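Side-chain contacts in condensin complex subunit 3 (Schizosaccharomyces pombe, PDB 5OQR), which serves as a regulatory subunit of condensin, the complex required to convert interphase chromatin into condensed, mitotic-like chromosomes: residues A[316-321]-A[370-375]; A[405-410]-A[470-475]; A[422-427]-A[480-485]; A[461-466]-A[507-512]. All blocks are in the same frame, centred on the assembly; numbering follows the deposited sequence.

Contact 1: residues A[316-321]-A[370-375]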
loop_
_atom_site.group_PDB
_atom_site.type_symbol
_atom_site.label_atom_id
_atom_site.label_comp_id
_atom_site.label_asym_id
_atom_site.label_seq_id
_atom_site.Cartn_x
_atom_site.Cartn_y
_atom_site.Cartn_z
ATOM N N THR A 316 17.980 -17.173 -4.748
ATOM C CA THR A 316 17.854 -15.741 -5.004
ATOM C C THR A 316 19.069 -15.210 -5.753
ATOM O O THR A 316 18.927 -14.411 -6.686
ATOM C CB THR A 316 17.667 -14.985 -3.688
ATOM O OG1 THR A 316 16.589 -15.568 -2.945
ATOM C CG2 THR A 316 17.348 -13.521 -3.957
ATOM N N PHE A 317 20.268 -15.630 -5.349
ATOM C CA PHE A 317 21.479 -15.261 -6.073
ATOM C C PHE A 317 21.363 -15.647 -7.542
ATOM O O PHE A 317 21.675 -14.852 -8.435
ATOM C CB PHE A 317 22.687 -15.936 -5.419
ATOM C CG PHE A 317 23.949 -15.854 -6.227
ATOM C CD1 PHE A 317 24.836 -14.811 -6.044
ATOM C CD2 PHE A 317 24.258 -16.832 -7.156
ATOM C CE1 PHE A 317 25.999 -14.738 -6.780
ATOM C CE2 PHE A 317 25.418 -16.762 -7.895
ATOM C CZ PHE A 317 26.290 -15.715 -7.705
ATOM N N ASN A 318 20.911 -16.872 -7.806
ATOM C CA ASN A 318 20.693 -17.308 -9.180
ATOM C C ASN A 318 19.619 -16.463 -9.855
ATOM O O ASN A 318 19.720 -16.149 -11.046
ATOM C CB ASN A 318 20.312 -18.790 -9.189
ATOM C CG ASN A 318 20.104 -19.336 -10.584
ATOM O OD1 ASN A 318 21.048 -19.466 -11.356
ATOM N ND2 ASN A 318 18.865 -19.678 -10.906
ATOM N N GLU A 319 18.587 -16.079 -9.105
ATOM C CA GLU A 319 17.525 -15.248 -9.662
ATOM C C GLU A 319 18.046 -13.869 -10.050
ATOM O O GLU A 319 17.697 -13.343 -11.113
ATOM C CB GLU A 319 16.389 -15.129 -8.649
ATOM C CG GLU A 319 15.011 -15.001 -9.257
ATOM C CD GLU A 319 13.919 -15.401 -8.286
ATOM O OE1 GLU A 319 13.393 -14.515 -7.583
ATOM O OE2 GLU A 319 13.601 -16.608 -8.212
ATOM N N ILE A 320 18.884 -13.272 -9.202
ATOM C CA ILE A 320 19.442 -11.953 -9.490
ATOM C C ILE A 320 20.305 -12.007 -10.744
ATOM O O ILE A 320 20.089 -11.259 -11.705
ATOM C CB ILE A 320 20.243 -11.436 -8.281
ATOM C CG1 ILE A 320 19.314 -11.190 -7.092
ATOM C CG2 ILE A 320 20.999 -10.157 -8.631
ATOM C CD1 ILE A 320 20.037 -11.036 -5.774
ATOM N N CYS A 321 21.301 -12.895 -10.749
ATOM C CA CYS A 321 22.275 -12.918 -11.835
ATOM C C CYS A 321 21.604 -13.112 -13.188
ATOM O O CYS A 321 22.050 -12.550 -14.194
ATOM C CB CYS A 321 23.303 -14.020 -11.587
ATOM S SG CYS A 321 24.348 -13.738 -10.147
ATOM N N GLY A 370 16.142 -25.031 -10.894
ATOM C CA GLY A 370 16.049 -25.879 -12.068
ATOM C C GLY A 370 15.106 -25.323 -13.115
ATOM O O GLY A 370 15.376 -25.412 -14.315
ATOM N N LEU A 371 13.986 -24.747 -12.680
ATOM C CA LEU A 371 13.065 -24.108 -13.612
ATOM C C LEU A 371 13.704 -22.932 -14.335
ATOM O O LEU A 371 13.256 -22.574 -15.429
ATOM C CB LEU A 371 11.810 -23.647 -12.872
ATOM C CG LEU A 371 10.810 -24.753 -12.528
ATOM C CD1 LEU A 371 9.876 -24.314 -11.420
ATOM C CD2 LEU A 371 10.018 -25.146 -13.757
ATOM N N SER A 372 14.742 -22.327 -13.758
ATOM C CA SER A 372 15.374 -21.170 -14.380
ATOM C C SER A 372 16.350 -21.564 -15.479
ATOM O O SER A 372 16.577 -20.781 -16.408
ATOM C CB SER A 372 16.102 -20.346 -13.321
ATOM O OG SER A 372 17.230 -21.042 -12.826
ATOM N N GLN A 373 16.933 -22.755 -15.397
ATOM C CA GLN A 373 17.960 -23.155 -16.350
ATOM C C GLN A 373 17.357 -23.365 -17.733
ATOM O O GLN A 373 16.243 -23.872 -17.870
ATOM C CB GLN A 373 18.640 -24.448 -15.900
ATOM C CG GLN A 373 19.020 -24.520 -14.429
ATOM C CD GLN A 373 20.113 -23.542 -14.050
ATOM O OE1 GLN A 373 20.089 -22.375 -14.441
ATOM N NE2 GLN A 373 21.088 -24.020 -13.285
ATOM N N ASP A 374 18.103 -22.975 -18.761
ATOM C CA ASP A 374 17.809 -23.365 -20.137
ATOM C C ASP A 374 18.862 -24.409 -20.494
ATOM O O ASP A 374 19.966 -24.080 -20.929
ATOM C CB ASP A 374 17.833 -22.180 -21.090
ATOM C CG ASP A 374 17.407 -22.560 -22.493
ATOM O OD1 ASP A 374 17.681 -21.782 -23.431
ATOM O OD2 ASP A 374 16.800 -23.639 -22.660
ATOM N N MET A 375 18.508 -25.677 -20.293
ATOM C CA MET A 375 19.487 -26.760 -20.264
ATOM C C MET A 375 19.636 -27.342 -21.662
ATOM O O MET A 375 18.835 -28.174 -22.093
ATOM C CB MET A 375 19.088 -27.830 -19.251
ATOM C CG MET A 375 17.614 -28.229 -19.235
ATOM S SD MET A 375 17.220 -29.125 -17.720
ATOM C CE MET A 375 17.212 -27.777 -16.536
#

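Contact 2: residues A[405-410]-A[470-475]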
loop_
_atom_site.group_PDB
_atom_site.type_symbol
_atom_site.label_atom_id
_atom_site.label_comp_id
_atom_site.label_asym_id
_atom_site.label_seq_id
_atom_site.Cartn_x
_atom_site.Cartn_y
_atom_site.Cartn_z
ATOM N N HIS A 405 7.263 -29.931 -9.190
ATOM C CA HIS A 405 7.784 -31.119 -9.857
ATOM C C HIS A 405 7.169 -31.280 -11.239
ATOM O O HIS A 405 7.878 -31.493 -12.227
ATOM C CB HIS A 405 7.514 -32.361 -9.010
ATOM C CG HIS A 405 8.558 -32.622 -7.972
ATOM N ND1 HIS A 405 8.446 -32.179 -6.673
ATOM C CD2 HIS A 405 9.739 -33.277 -8.045
ATOM C CE1 HIS A 405 9.512 -32.552 -5.989
ATOM N NE2 HIS A 405 10.312 -33.219 -6.799
ATOM N N ILE A 406 5.842 -31.189 -11.322
ATOM C CA ILE A 406 5.160 -31.365 -12.597
ATOM C C ILE A 406 5.424 -30.185 -13.521
ATOM O O ILE A 406 5.469 -30.345 -14.746
ATOM C CB ILE A 406 3.657 -31.583 -12.352
ATOM C CG1 ILE A 406 3.451 -32.909 -11.611
ATOM C CG2 ILE A 406 2.880 -31.559 -13.670
ATOM C CD1 ILE A 406 2.025 -33.194 -11.194
ATOM N N GLU A 407 5.602 -28.987 -12.964
ATOM C CA GLU A 407 5.950 -27.834 -13.786
ATOM C C GLU A 407 7.343 -27.990 -14.383
ATOM O O GLU A 407 7.557 -27.695 -15.563
ATOM C CB GLU A 407 5.858 -26.559 -12.950
ATOM C CG GLU A 407 6.234 -25.291 -13.690
ATOM C CD GLU A 407 6.103 -24.053 -12.820
ATOM O OE1 GLU A 407 5.572 -24.168 -11.694
ATOM O OE2 GLU A 407 6.533 -22.967 -13.261
ATOM N N LEU A 408 8.301 -28.455 -13.580
ATOM C CA LEU A 408 9.647 -28.700 -14.086
ATOM C C LEU A 408 9.667 -29.860 -15.071
ATOM O O LEU A 408 10.448 -29.849 -16.027
ATOM C CB LEU A 408 10.588 -28.967 -12.913
ATOM C CG LEU A 408 12.056 -29.269 -13.206
ATOM C CD1 LEU A 408 12.718 -28.135 -13.955
ATOM C CD2 LEU A 408 12.779 -29.543 -11.899
ATOM N N LEU A 409 8.815 -30.863 -14.861
ATOM C CA LEU A 409 8.695 -31.950 -15.824
ATOM C C LEU A 409 8.295 -31.417 -17.195
ATOM O O LEU A 409 8.928 -31.735 -18.207
ATOM C CB LEU A 409 7.675 -32.969 -15.319
ATOM C CG LEU A 409 7.761 -34.376 -15.904
ATOM C CD1 LEU A 409 8.902 -35.146 -15.263
ATOM C CD2 LEU A 409 6.444 -35.105 -15.717
ATOM N N ARG A 410 7.242 -30.599 -17.242
ATOM C CA ARG A 410 6.821 -29.981 -18.498
ATOM C C ARG A 410 7.979 -29.274 -19.185
ATOM O O ARG A 410 8.154 -29.389 -20.403
ATOM C CB ARG A 410 5.685 -28.992 -18.231
ATOM C CG ARG A 410 5.291 -28.127 -19.423
ATOM C CD ARG A 410 4.708 -28.958 -20.551
ATOM N NE ARG A 410 4.414 -28.145 -21.726
ATOM C CZ ARG A 410 5.239 -27.971 -22.754
ATOM N NH1 ARG A 410 6.429 -28.556 -22.775
ATOM N NH2 ARG A 410 4.871 -27.205 -23.772
ATOM N N PHE A 470 -3.349 -30.500 -16.538
ATOM C CA PHE A 470 -4.104 -29.539 -17.328
ATOM C C PHE A 470 -3.783 -28.095 -16.972
ATOM O O PHE A 470 -4.224 -27.188 -17.684
ATOM C CB PHE A 470 -5.600 -29.808 -17.166
ATOM C CG PHE A 470 -6.027 -31.134 -17.721
ATOM C CD1 PHE A 470 -6.033 -31.352 -19.086
ATOM C CD2 PHE A 470 -6.406 -32.166 -16.883
ATOM C CE1 PHE A 470 -6.415 -32.568 -19.604
ATOM C CE2 PHE A 470 -6.792 -33.385 -17.399
ATOM C CZ PHE A 470 -6.796 -33.585 -18.761
ATOM N N GLU A 471 -3.027 -27.861 -15.901
ATOM C CA GLU A 471 -2.514 -26.529 -15.618
ATOM C C GLU A 471 -1.333 -26.158 -16.500
ATOM O O GLU A 471 -1.030 -24.968 -16.635
ATOM C CB GLU A 471 -2.086 -26.426 -14.152
ATOM C CG GLU A 471 -3.093 -25.743 -13.251
ATOM C CD GLU A 471 -2.722 -25.843 -11.784
ATOM O OE1 GLU A 471 -1.557 -26.185 -11.487
ATOM O OE2 GLU A 471 -3.594 -25.586 -10.927
ATOM N N ASN A 472 -0.668 -27.141 -17.107
ATOM C CA ASN A 472 0.585 -26.918 -17.820
ATOM C C ASN A 472 0.469 -27.139 -19.323
ATOM O O ASN A 472 1.496 -27.224 -20.004
ATOM C CB ASN A 472 1.676 -27.820 -17.245
ATOM C CG ASN A 472 2.278 -27.264 -15.976
ATOM O OD1 ASN A 472 1.870 -27.621 -14.874
ATOM N ND2 ASN A 472 3.253 -26.378 -16.125
ATOM N N ILE A 473 -0.746 -27.234 -19.860
ATOM C CA ILE A 473 -0.953 -27.296 -21.299
ATOM C C ILE A 473 -1.919 -26.188 -21.691
ATOM O O ILE A 473 -2.695 -25.688 -20.876
ATOM C CB ILE A 473 -1.471 -28.673 -21.766
ATOM C CG1 ILE A 473 -2.735 -29.065 -21.003
ATOM C CG2 ILE A 473 -0.395 -29.724 -21.575
ATOM C CD1 ILE A 473 -3.475 -30.218 -21.628
ATOM N N THR A 474 -1.854 -25.802 -22.967
ATOM C CA THR A 474 -2.568 -24.633 -23.456
ATOM C C THR A 474 -3.597 -24.924 -24.539
ATOM O O THR A 474 -4.489 -24.095 -24.746
ATOM C CB THR A 474 -1.574 -23.595 -23.999
ATOM O OG1 THR A 474 -0.610 -24.243 -24.836
ATOM C CG2 THR A 474 -0.866 -22.887 -22.854
ATOM N N SER A 475 -3.504 -26.055 -25.234
ATOM C CA SER A 475 -4.455 -26.385 -26.285
ATOM C C SER A 475 -4.772 -27.871 -26.228
ATOM O O SER A 475 -4.007 -28.670 -25.683
ATOM C CB SER A 475 -3.923 -26.013 -27.673
ATOM O OG SER A 475 -2.716 -26.699 -27.956
#

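Contact 3: residues A[422-427]-A[480-485]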
loop_
_atom_site.group_PDB
_atom_site.type_symbol
_atom_site.label_atom_id
_atom_site.label_comp_id
_atom_site.label_asym_id
_atom_site.label_seq_id
_atom_site.Cartn_x
_atom_site.Cartn_y
_atom_site.Cartn_z
ATOM N N LEU A 422 3.872 -38.904 -20.807
ATOM C CA LEU A 422 4.639 -39.270 -19.623
ATOM C C LEU A 422 3.796 -39.149 -18.363
ATOM O O LEU A 422 3.726 -40.083 -17.556
ATOM C CB LEU A 422 5.884 -38.390 -19.524
ATOM C CG LEU A 422 6.724 -38.547 -18.256
ATOM C CD1 LEU A 422 7.162 -39.989 -18.068
ATOM C CD2 LEU A 422 7.927 -37.623 -18.311
ATOM N N LEU A 423 3.147 -38.000 -18.171
ATOM C CA LEU A 423 2.440 -37.762 -16.920
ATOM C C LEU A 423 1.217 -38.660 -16.782
ATOM O O LEU A 423 0.807 -38.971 -15.661
ATOM C CB LEU A 423 2.049 -36.287 -16.818
ATOM C CG LEU A 423 1.459 -35.804 -15.490
ATOM C CD1 LEU A 423 2.259 -36.293 -14.294
ATOM C CD2 LEU A 423 1.410 -34.294 -15.486
ATOM N N VAL A 424 0.625 -39.089 -17.897
ATOM C CA VAL A 424 -0.457 -40.066 -17.823
ATOM C C VAL A 424 0.087 -41.424 -17.401
ATOM O O VAL A 424 -0.538 -42.137 -16.607
ATOM C CB VAL A 424 -1.205 -40.146 -19.166
ATOM C CG1 VAL A 424 -2.127 -41.360 -19.207
ATOM C CG2 VAL A 424 -2.014 -38.878 -19.390
ATOM N N GLU A 425 1.253 -41.809 -17.925
ATOM C CA GLU A 425 1.887 -43.045 -17.480
ATOM C C GLU A 425 2.128 -43.012 -15.978
ATOM O O GLU A 425 1.784 -43.957 -15.262
ATOM C CB GLU A 425 3.200 -43.264 -18.232
ATOM C CG GLU A 425 3.026 -43.534 -19.714
ATOM C CD GLU A 425 4.333 -43.444 -20.479
ATOM O OE1 GLU A 425 5.380 -43.206 -19.841
ATOM O OE2 GLU A 425 4.315 -43.607 -21.718
ATOM N N ILE A 426 2.706 -41.917 -15.482
ATOM C CA ILE A 426 2.938 -41.776 -14.048
ATOM C C ILE A 426 1.626 -41.907 -13.287
ATOM O O ILE A 426 1.521 -42.671 -12.321
ATOM C CB ILE A 426 3.634 -40.436 -13.748
ATOM C CG1 ILE A 426 5.011 -40.395 -14.416
ATOM C CG2 ILE A 426 3.765 -40.219 -12.242
ATOM C CD1 ILE A 426 5.745 -39.085 -14.255
ATOM N N ILE A 427 0.603 -41.164 -13.715
ATOM C CA ILE A 427 -0.670 -41.171 -13.001
ATOM C C ILE A 427 -1.247 -42.577 -12.953
ATOM O O ILE A 427 -1.827 -42.991 -11.941
ATOM C CB ILE A 427 -1.650 -40.175 -13.650
ATOM C CG1 ILE A 427 -1.205 -38.739 -13.365
ATOM C CG2 ILE A 427 -3.071 -40.387 -13.129
ATOM C CD1 ILE A 427 -1.960 -37.687 -14.141
ATOM N N ASN A 480 -6.736 -35.488 -27.411
ATOM C CA ASN A 480 -8.107 -35.920 -27.169
ATOM C C ASN A 480 -8.128 -37.204 -26.351
ATOM O O ASN A 480 -8.869 -37.320 -25.369
ATOM C CB ASN A 480 -8.838 -36.125 -28.497
ATOM C CG ASN A 480 -8.714 -34.934 -29.424
ATOM O OD1 ASN A 480 -7.648 -34.678 -29.985
ATOM N ND2 ASN A 480 -9.806 -34.202 -29.600
ATOM N N LEU A 481 -7.301 -38.178 -26.734
ATOM C CA LEU A 481 -7.343 -39.485 -26.087
ATOM C C LEU A 481 -6.897 -39.404 -24.633
ATOM O O LEU A 481 -7.465 -40.079 -23.766
ATOM C CB LEU A 481 -6.475 -40.474 -26.863
ATOM C CG LEU A 481 -7.027 -40.874 -28.230
ATOM C CD1 LEU A 481 -6.028 -41.738 -28.968
ATOM C CD2 LEU A 481 -8.356 -41.602 -28.091
ATOM N N TYR A 482 -5.882 -38.594 -24.344
ATOM C CA TYR A 482 -5.468 -38.426 -22.958
ATOM C C TYR A 482 -6.577 -37.784 -22.134
ATOM O O TYR A 482 -6.821 -38.184 -20.993
ATOM C CB TYR A 482 -4.180 -37.606 -22.900
ATOM C CG TYR A 482 -2.999 -38.325 -23.515
ATOM C CD1 TYR A 482 -2.706 -39.636 -23.169
ATOM C CD2 TYR A 482 -2.189 -37.701 -24.454
ATOM C CE1 TYR A 482 -1.634 -40.304 -23.728
ATOM C CE2 TYR A 482 -1.114 -38.361 -25.021
ATOM C CZ TYR A 482 -0.842 -39.663 -24.654
ATOM O OH TYR A 482 0.225 -40.325 -25.216
ATOM N N MET A 483 -7.290 -36.816 -22.711
ATOM C CA MET A 483 -8.386 -36.175 -21.992
ATOM C C MET A 483 -9.525 -37.148 -21.732
ATOM O O MET A 483 -9.968 -37.307 -20.590
ATOM C CB MET A 483 -8.898 -34.976 -22.781
ATOM C CG MET A 483 -7.908 -33.860 -22.856
ATOM S SD MET A 483 -8.310 -32.662 -24.123
ATOM C CE MET A 483 -6.936 -31.567 -23.870
ATOM N N VAL A 484 -10.031 -37.790 -22.786
ATOM C CA VAL A 484 -11.137 -38.726 -22.613
ATOM C C VAL A 484 -10.768 -39.777 -21.581
ATOM O O VAL A 484 -11.625 -40.253 -20.828
ATOM C CB VAL A 484 -11.525 -39.367 -23.962
ATOM C CG1 VAL A 484 -12.731 -40.273 -23.791
ATOM C CG2 VAL A 484 -11.827 -38.300 -25.002
ATOM N N ASP A 485 -9.488 -40.145 -21.517
ATOM C CA ASP A 485 -9.030 -41.105 -20.520
ATOM C C ASP A 485 -9.136 -40.524 -19.115
ATOM O O ASP A 485 -9.800 -41.096 -18.243
ATOM C CB ASP A 485 -7.591 -41.522 -20.825
ATOM C CG ASP A 485 -7.160 -42.745 -20.040
ATOM O OD1 ASP A 485 -5.950 -42.890 -19.778
ATOM O OD2 ASP A 485 -8.034 -43.564 -19.683
#

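Contact 4: residues A[461-466]-A[507-512]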
loop_
_atom_site.group_PDB
_atom_site.type_symbol
_atom_site.label_atom_id
_atom_site.label_comp_id
_atom_site.label_asym_id
_atom_site.label_seq_id
_atom_site.Cartn_x
_atom_site.Cartn_y
_atom_site.Cartn_z
ATOM N N ARG A 461 -4.064 -37.828 -4.405
ATOM C CA ARG A 461 -2.770 -37.569 -5.027
ATOM C C ARG A 461 -2.865 -37.686 -6.541
ATOM O O ARG A 461 -2.246 -36.904 -7.269
ATOM C CB ARG A 461 -1.717 -38.533 -4.486
ATOM C CG ARG A 461 -0.293 -38.155 -4.878
ATOM C CD ARG A 461 0.681 -39.291 -4.631
ATOM N NE ARG A 461 0.388 -39.994 -3.389
ATOM C CZ ARG A 461 0.613 -39.497 -2.178
ATOM N NH1 ARG A 461 0.310 -40.214 -1.104
ATOM N NH2 ARG A 461 1.131 -38.284 -2.037
ATOM N N CYS A 462 -3.630 -38.661 -7.031
ATOM C CA CYS A 462 -3.813 -38.802 -8.470
ATOM C C CYS A 462 -4.471 -37.561 -9.053
ATOM O O CYS A 462 -3.966 -36.969 -10.010
ATOM C CB CYS A 462 -4.645 -40.049 -8.774
ATOM S SG CYS A 462 -3.778 -41.603 -8.489
ATOM N N LEU A 463 -5.598 -37.144 -8.474
ATOM C CA LEU A 463 -6.282 -35.951 -8.953
ATOM C C LEU A 463 -5.384 -34.725 -8.881
ATOM O O LEU A 463 -5.473 -33.843 -9.740
ATOM C CB LEU A 463 -7.558 -35.722 -8.148
ATOM C CG LEU A 463 -8.660 -36.768 -8.320
ATOM C CD1 LEU A 463 -9.771 -36.536 -7.314
ATOM C CD2 LEU A 463 -9.211 -36.740 -9.736
ATOM N N SER A 464 -4.518 -34.648 -7.871
ATOM C CA SER A 464 -3.547 -33.561 -7.822
ATOM C C SER A 464 -2.588 -33.622 -9.000
ATOM O O SER A 464 -2.143 -32.579 -9.490
ATOM C CB SER A 464 -2.776 -33.609 -6.505
ATOM O OG SER A 464 -3.651 -33.428 -5.408
ATOM N N TYR A 465 -2.250 -34.826 -9.466
ATOM C CA TYR A 465 -1.431 -34.949 -10.667
ATOM C C TYR A 465 -2.230 -34.576 -11.907
ATOM O O TYR A 465 -1.694 -33.968 -12.837
ATOM C CB TYR A 465 -0.891 -36.374 -10.804
ATOM C CG TYR A 465 0.220 -36.747 -9.847
ATOM C CD1 TYR A 465 0.410 -36.063 -8.655
ATOM C CD2 TYR A 465 1.084 -37.790 -10.144
ATOM C CE1 TYR A 465 1.427 -36.414 -7.787
ATOM C CE2 TYR A 465 2.101 -38.144 -9.286
ATOM C CZ TYR A 465 2.267 -37.455 -8.109
ATOM O OH TYR A 465 3.283 -37.811 -7.256
ATOM N N VAL A 466 -3.509 -34.951 -11.940
ATOM C CA VAL A 466 -4.377 -34.561 -13.047
ATOM C C VAL A 466 -4.525 -33.049 -13.083
ATOM O O VAL A 466 -4.471 -32.427 -14.150
ATOM C CB VAL A 466 -5.748 -35.251 -12.921
ATOM C CG1 VAL A 466 -6.616 -34.930 -14.124
ATOM C CG2 VAL A 466 -5.585 -36.752 -12.776
ATOM N N LEU A 507 -14.017 -31.510 -9.354
ATOM C CA LEU A 507 -14.584 -30.363 -10.057
ATOM C C LEU A 507 -13.498 -29.395 -10.505
ATOM O O LEU A 507 -13.556 -28.865 -11.618
ATOM C CB LEU A 507 -15.605 -29.653 -9.169
ATOM C CG LEU A 507 -16.999 -30.283 -9.151
ATOM C CD1 LEU A 507 -17.820 -29.716 -8.017
ATOM C CD2 LEU A 507 -17.708 -30.058 -10.475
ATOM N N GLU A 508 -12.503 -29.147 -9.651
ATOM C CA GLU A 508 -11.376 -28.317 -10.061
ATOM C C GLU A 508 -10.671 -28.916 -11.272
ATOM O O GLU A 508 -10.232 -28.186 -12.166
ATOM C CB GLU A 508 -10.398 -28.148 -8.902
ATOM C CG GLU A 508 -11.015 -27.554 -7.648
ATOM C CD GLU A 508 -10.034 -27.483 -6.496
ATOM O OE1 GLU A 508 -9.153 -26.598 -6.516
ATOM O OE2 GLU A 508 -10.135 -28.323 -5.576
ATOM N N CYS A 509 -10.554 -30.245 -11.318
ATOM C CA CYS A 509 -9.958 -30.895 -12.479
ATOM C C CYS A 509 -10.848 -30.748 -13.704
ATOM O O CYS A 509 -10.358 -30.484 -14.807
ATOM C CB CYS A 509 -9.707 -32.376 -12.186
ATOM S SG CYS A 509 -8.384 -32.712 -11.019
ATOM N N LEU A 510 -12.158 -30.925 -13.532
ATOM C CA LEU A 510 -13.081 -30.760 -14.647
ATOM C C LEU A 510 -13.020 -29.345 -15.206
ATOM O O LEU A 510 -13.082 -29.148 -16.424
ATOM C CB LEU A 510 -14.498 -31.104 -14.196
ATOM C CG LEU A 510 -15.624 -30.864 -15.201
ATOM C CD1 LEU A 510 -15.328 -31.511 -16.537
ATOM C CD2 LEU A 510 -16.927 -31.388 -14.642
ATOM N N SER A 511 -12.883 -28.348 -14.332
ATOM C CA SER A 511 -12.826 -26.964 -14.786
ATOM C C SER A 511 -11.653 -26.747 -15.730
ATOM O O SER A 511 -11.800 -26.127 -16.789
ATOM C CB SER A 511 -12.727 -26.024 -13.584
ATOM O OG SER A 511 -13.841 -26.173 -12.725
ATOM N N LEU A 512 -10.474 -27.256 -15.363
ATOM C CA LEU A 512 -9.282 -27.031 -16.173
ATOM C C LEU A 512 -9.383 -27.709 -17.530
ATOM O O LEU A 512 -8.748 -27.262 -18.490
ATOM C CB LEU A 512 -8.043 -27.526 -15.429
ATOM C CG LEU A 512 -7.647 -26.719 -14.193
ATOM C CD1 LEU A 512 -6.613 -27.467 -13.380
ATOM C CD2 LEU A 512 -7.119 -25.354 -14.596
#

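Contact 1: residues A[316-321]-A[370-375]
N318 and S372 meet through their polar ends, joining two helical parts of an all-helical HEAT-repeat solenoid. N318 lies on helix 308-324, and S372 lies near the end of helix 356-372. Both side chains set out toward the other segment. N318 CG stands opposite the backbone N about the first torsion (chi1 -178°), which carries the amide toward S372. N318 ND2 donates a hydrogen bond to S372 OG at 2.9 Å. The bond is bent, with an N-H...O angle of 141°, but S372 OG lies nearly in the plane of the amide. S372 OG sits between its own backbone N and carbonyl carbon, and it also bonds I369 O, three residues back. The serine hydroxyl thus links its own backbone to the amide. Around the contact, N318 packs on L330 and M333. Replacing N318 with an alanine would probably leave S372 OG without its donor from helix 308-324, and open a gap beside L330 and M333. Q373 starts off to one side, but the end of its side chain comes nearer, with Q373 OE1 4.3 Å from N318 OD1.

Contact 2: residues A[405-410]-A[470-475]
N472 is the hub here, reaching onto helix 399-412 between I406, E407 and R410. That helix belongs to HEAT repeat 6 of the alpha-solenoid, and the chain following helix 457-471 meets it. F470 and E471 lie toward the end of helix 457-471, where its bonding is weak. Neither touches 405-410. F470 packs on L516, and E471 rests on the backbone of the other protein chain. At N472 the backbones come nearest, with N472 CA 6.8 Å from E407 CA. Its CG lies opposite the carbonyl carbon (chi1 -81°), which aims the amide at the helix. The amide lies over CA, CB and CG of E407 and beside CB of R410. I406 CG2 lies near the amide as well. The side chains of E407 and N472 cross at about a right angle. The backbone carbonyl of N472 faces R410, whose chain bends at its second torsion. R410 NE is 3.5 Å from N472 O, which sits at the guanidinium edge and in its plane. I473 follows, and its side chain leads away to E416, E479 and L516. I473 O accepts a hydrogen bond from a basic side chain of the other chain. T474 OG1 bonds E416 OE2. No hydrogen bond is assigned between the segments. Packing carries most of the contact, and the positive R410 probably adds a weak electrostatic pull on N472 O. The charge of E407 is probably compensated across the subunit interface, where a basic side chain of the other protein pairs with E407 OE1.

Contact 3: residues A[422-427]-A[480-485]
V424 meets Y482 and D485 with its two methyl groups, which divide the work. V424 CG2 touches the ring of Y482 at CD1, 3.9 Å away. It comes at the ring obliquely. V424 CG1 faces the carboxylate of D485 more loosely, 4.2 Å from D485 OD1. No hydrogen bond crosses between the segments, and the main attraction is the apolar touch on the ring. The rotamers set this up. V424 CG1 stands opposite the backbone N (chi1 168°), and CG2 opposite the carbonyl carbon, so the two branches spread toward different turns of helix 480-495. Y482 and D485 are three positions apart and present their side chains on the same face of that helix. The backbones come nearest at these residues too, with V424 CA 7.4 Å from Y482 CA. Beyond this shell, M486 also packs on V424, and I427 reaches M486 and L490. L423 and I427 turn to helix 457-471, against L469 and Y465. Helices 416-434 and 480-495 run roughly the same way, and helix 457-471 lies between them in the chain, running back the other way. Such side-by-side stacking of every second helix is typical of an alpha-solenoid of HEAT repeats.

Contact 4: residues A[461-466]-A[507-512]
C509 points its sulfur into helix 457-471, where it meets L463 and V466. C509 SG lies opposite its own carbonyl carbon, beside the backbone N (chi1 -71°), and this turns it to the neighbouring helix. C509 SG is 3.4 Å from L463 O. L463 also lies alongside the sulfur with its side chain: L463 CB is 4.2 Å from C509 SG, and CD2 is nearly as close. V466 meets the same sulfur with its CB, 4.1 Å from C509 SG. V466 CG1, opposite the backbone N, stays beside the sulfur, while CG2 points off from it. The three residues are buried, and no hydrogen bond joins the segments. The CA atoms of V466 and C509 are 6.7 Å apart, the nearest pair. Segment 507-512 lies in HEAT repeat 7, and the contact is helix-on-helix packing within the core of the solenoid. Helices 457-471 and 500-514 run roughly the same way. Helix 480-495 packs on both, with A494 against L463, M486 against V466 and I491 against C509. Helix 416-434 packs on 457-471, and helix 518-534 on 500-514.

The four contacts follow one stretch of the solenoid. Contacts 2, 3 and 4 form a compact group, with centres 12 to 13 Å apart, and their segments alternate along the chain. Contact 1 closes before the others open, and its centre is 19 Å from that of contact 2. It still touches contact 2, where L371 CD2 lies 3.6 Å from L408 CA. Helix 457-471 serves contacts 2 and 4. I406 CG2 meets L423 CD2 between contacts 2 and 3, and I427 CG1 meets Y465 CB between contacts 3 and 4. Contact 1 stays about 13 Å from contact 3, nearest atoms. Contacts 2 and 4 also reach the other protein chain.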